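Lmo1340 protein (Listeria monocytogenes, PDB 4NLM) is a surface protein of unknown function that folds as a YqgU-like six-bladed beta propeller and is probably a lipoprotein in its full-length form. Local coordinates at residues Ala114-Ile119 / Glu163-Thr168. Numbering follows the deposited sequence. Where two conformers were deposited one is given.
Sequences ATMRII and ENWDYT
Two consecutive blades of the YqgU-like beta propeller pack face to face where Met116 and Ile118 of strand 114-120 meet Trp165 and Tyr167, at and just beyond the end of strand 159-166. Each strand is the third of its four-stranded antiparallel sheet; the segments meet through side chains plus one backbone carbonyl, Met116 O, without backbone pairing. Ile118 touches both aromatic residues, its branched chain offering a carbon to each. Its CG1 lies over the face of the Tyr167 ring, 3.8 Å from the centroid and 12° off the ring normal, a well-centred CH-pi contact for which tyrosine supplies the flat face. Ile118 CD1 continues to Trp165 CZ3 at 4.0 Å. The long indole suits the spacing of the two sheets: with CG anti to the backbone N (chi1 -177°), Trp165 reaches the preceding blade, where its CH2 comes within 3.7 Å of Met116 O. Met116, present as selenomethionine, is flexible and polarisable; it runs past the indole in the opposite direction, and SE makes an oblique Met-aromatic contact, 4.8 Å from the six-membered ring centroid of Trp165. Tyr167 CB rests over one face of the indole, joining the two aromatics. The neighbouring strand 148-155 of the same sheet adds Phe151 against Met116 and Ile149 against Ile118. All four touching residues are buried; between these segments dispersion and CH-pi contacts dominate, so side-chain bulk probably sets the spacing.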
loop_
_atom_site.group_PDB
_atom_site.type_symbol
_atom_site.label_atom_id
_atom_site.label_comp_id
_atom_site.label_asym_id
_atom_site.label_seq_id
_atom_site.Cartn_x
_atom_site.Cartn_y
_atom_site.Cartn_z
ATOM N N ALA A 114 20.485 -4.071 11.077
ATOM C CA ALA A 114 19.536 -3.974 9.945
ATOM C C ALA A 114 19.967 -2.799 9.092
ATOM O O ALA A 114 20.754 -1.951 9.522
ATOM C CB ALA A 114 18.116 -3.770 10.424
ATOM N N THR A 115 19.436 -2.746 7.868
ATOM C CA THR A 115 19.803 -1.745 6.913
ATOM C C THR A 115 18.582 -1.409 6.118
ATOM O O THR A 115 17.769 -2.287 5.769
ATOM C CB THR A 115 20.874 -2.313 5.943
ATOM O OG1 THR A 115 22.010 -2.831 6.647
ATOM C CG2 THR A 115 21.341 -1.296 4.979
HETATM N N MSE A 116 18.467 -0.124 5.783
HETATM C CA MSE A 116 17.507 0.349 4.787
HETATM C C MSE A 116 18.339 0.727 3.594
HETATM O O MSE A 116 19.250 1.545 3.714
HETATM C CB MSE A 116 16.728 1.568 5.184
HETATM C CG MSE A 116 15.903 1.553 6.419
HETATM SE SE MSE A 116 15.386 3.433 6.838
HETATM C CE MSE A 116 14.544 2.640 8.418
ATOM N N ARG A 117 18.058 0.099 2.457
ATOM C CA ARG A 117 18.739 0.376 1.206
ATOM C C ARG A 117 17.791 0.833 0.121
ATOM O O ARG A 117 16.668 0.311 0.031
ATOM C CB ARG A 117 19.416 -0.869 0.651
ATOM C CG ARG A 117 20.546 -1.412 1.488
ATOM C CD ARG A 117 21.147 -2.631 0.819
ATOM N NE ARG A 117 22.278 -3.157 1.568
ATOM C CZ ARG A 117 22.183 -4.073 2.527
ATOM N NH1 ARG A 117 23.273 -4.498 3.155
ATOM N NH2 ARG A 117 20.997 -4.573 2.851
ATOM N N ILE A 118 18.247 1.775 -0.707
ATOM C CA ILE A 118 17.522 2.158 -1.894
ATOM C C ILE A 118 18.294 1.534 -3.062
ATOM O O ILE A 118 19.503 1.760 -3.200
ATOM C CB ILE A 118 17.460 3.678 -2.079
ATOM C CG1 ILE A 118 16.887 4.347 -0.832
ATOM C CG2 ILE A 118 16.677 4.039 -3.343
ATOM C CD1 ILE A 118 15.516 3.888 -0.419
ATOM N N ILE A 119 17.596 0.749 -3.878
ATOM C CA ILE A 119 18.199 0.020 -4.967
ATOM C C ILE A 119 17.593 0.445 -6.279
ATOM O O ILE A 119 16.367 0.489 -6.410
ATOM C CB ILE A 119 17.949 -1.472 -4.774
ATOM C CG1 ILE A 119 18.633 -1.936 -3.472
ATOM C CG2 ILE A 119 18.446 -2.301 -5.952
ATOM C CD1 ILE A 119 18.140 -3.229 -2.895
ATOM N N GLU A 163 10.422 9.603 11.705
ATOM C CA GLU A 163 11.571 10.288 11.125
ATOM C C GLU A 163 11.421 10.360 9.627
ATOM O O GLU A 163 10.678 9.613 9.028
ATOM C CB GLU A 163 12.837 9.496 11.481
ATOM C CG GLU A 163 13.186 9.541 12.960
ATOM C CD GLU A 163 14.131 8.429 13.394
ATOM O OE1 GLU A 163 15.077 8.736 14.141
ATOM O OE2 GLU A 163 13.941 7.263 12.999
ATOM N N ASN A 164 12.113 11.307 9.039
ATOM C CA ASN A 164 12.182 11.484 7.597
ATOM C C ASN A 164 13.609 11.355 7.134
ATOM O O ASN A 164 14.494 12.063 7.617
ATOM C CB ASN A 164 11.668 12.856 7.185
ATOM C CG ASN A 164 11.686 13.064 5.681
ATOM O OD1 ASN A 164 11.337 12.169 4.916
ATOM N ND2 ASN A 164 12.072 14.236 5.264
ATOM N N TRP A 165 13.841 10.448 6.206
ATOM C CA TRP A 165 15.123 10.247 5.597
ATOM C C TRP A 165 15.171 10.767 4.188
ATOM O O TRP A 165 14.430 10.245 3.360
ATOM C CB TRP A 165 15.433 8.755 5.595
ATOM C CG TRP A 165 16.784 8.361 5.041
ATOM C CD1 TRP A 165 17.966 9.023 5.191
ATOM C CD2 TRP A 165 17.093 7.153 4.308
ATOM N NE1 TRP A 165 19.002 8.305 4.613
ATOM C CE2 TRP A 165 18.491 7.155 4.067
ATOM C CE3 TRP A 165 16.327 6.075 3.843
ATOM C CZ2 TRP A 165 19.121 6.143 3.355
ATOM C CZ3 TRP A 165 16.973 5.052 3.153
ATOM C CH2 TRP A 165 18.351 5.087 2.927
ATOM N N ASP A 166 15.968 11.818 3.953
ATOM C CA ASP A 166 16.228 12.269 2.594
ATOM C C ASP A 166 17.472 11.511 2.205
ATOM O O ASP A 166 18.589 11.855 2.635
ATOM C CB ASP A 166 16.454 13.771 2.482
ATOM C CG ASP A 166 16.626 14.194 1.060
ATOM O OD1 ASP A 166 17.252 13.421 0.278
ATOM O OD2 ASP A 166 16.115 15.266 0.695
ATOM N N TYR A 167 17.283 10.438 1.449
ATOM C CA TYR A 167 18.399 9.541 1.182
ATOM C C TYR A 167 19.391 10.096 0.178
ATOM O O TYR A 167 20.501 9.600 0.074
ATOM C CB TYR A 167 17.908 8.150 0.774
ATOM C CG TYR A 167 17.110 8.104 -0.503
ATOM C CD1 TYR A 167 17.739 8.104 -1.729
ATOM C CD2 TYR A 167 15.715 7.971 -0.470
ATOM C CE1 TYR A 167 16.988 8.028 -2.917
ATOM C CE2 TYR A 167 14.970 7.880 -1.626
ATOM C CZ TYR A 167 15.600 7.921 -2.853
ATOM O OH TYR A 167 14.840 7.839 -3.998
ATOM N N THR A 168 18.991 11.123 -0.557
ATOM C CA THR A 168 19.874 11.776 -1.516
ATOM C C THR A 168 20.810 12.756 -0.818
ATOM O O THR A 168 21.893 13.039 -1.328
ATOM C CB THR A 168 19.088 12.443 -2.662
ATOM O OG1 THR A 168 18.372 13.593 -2.196
ATOM C CG2 THR A 168 18.161 11.493 -3.373
#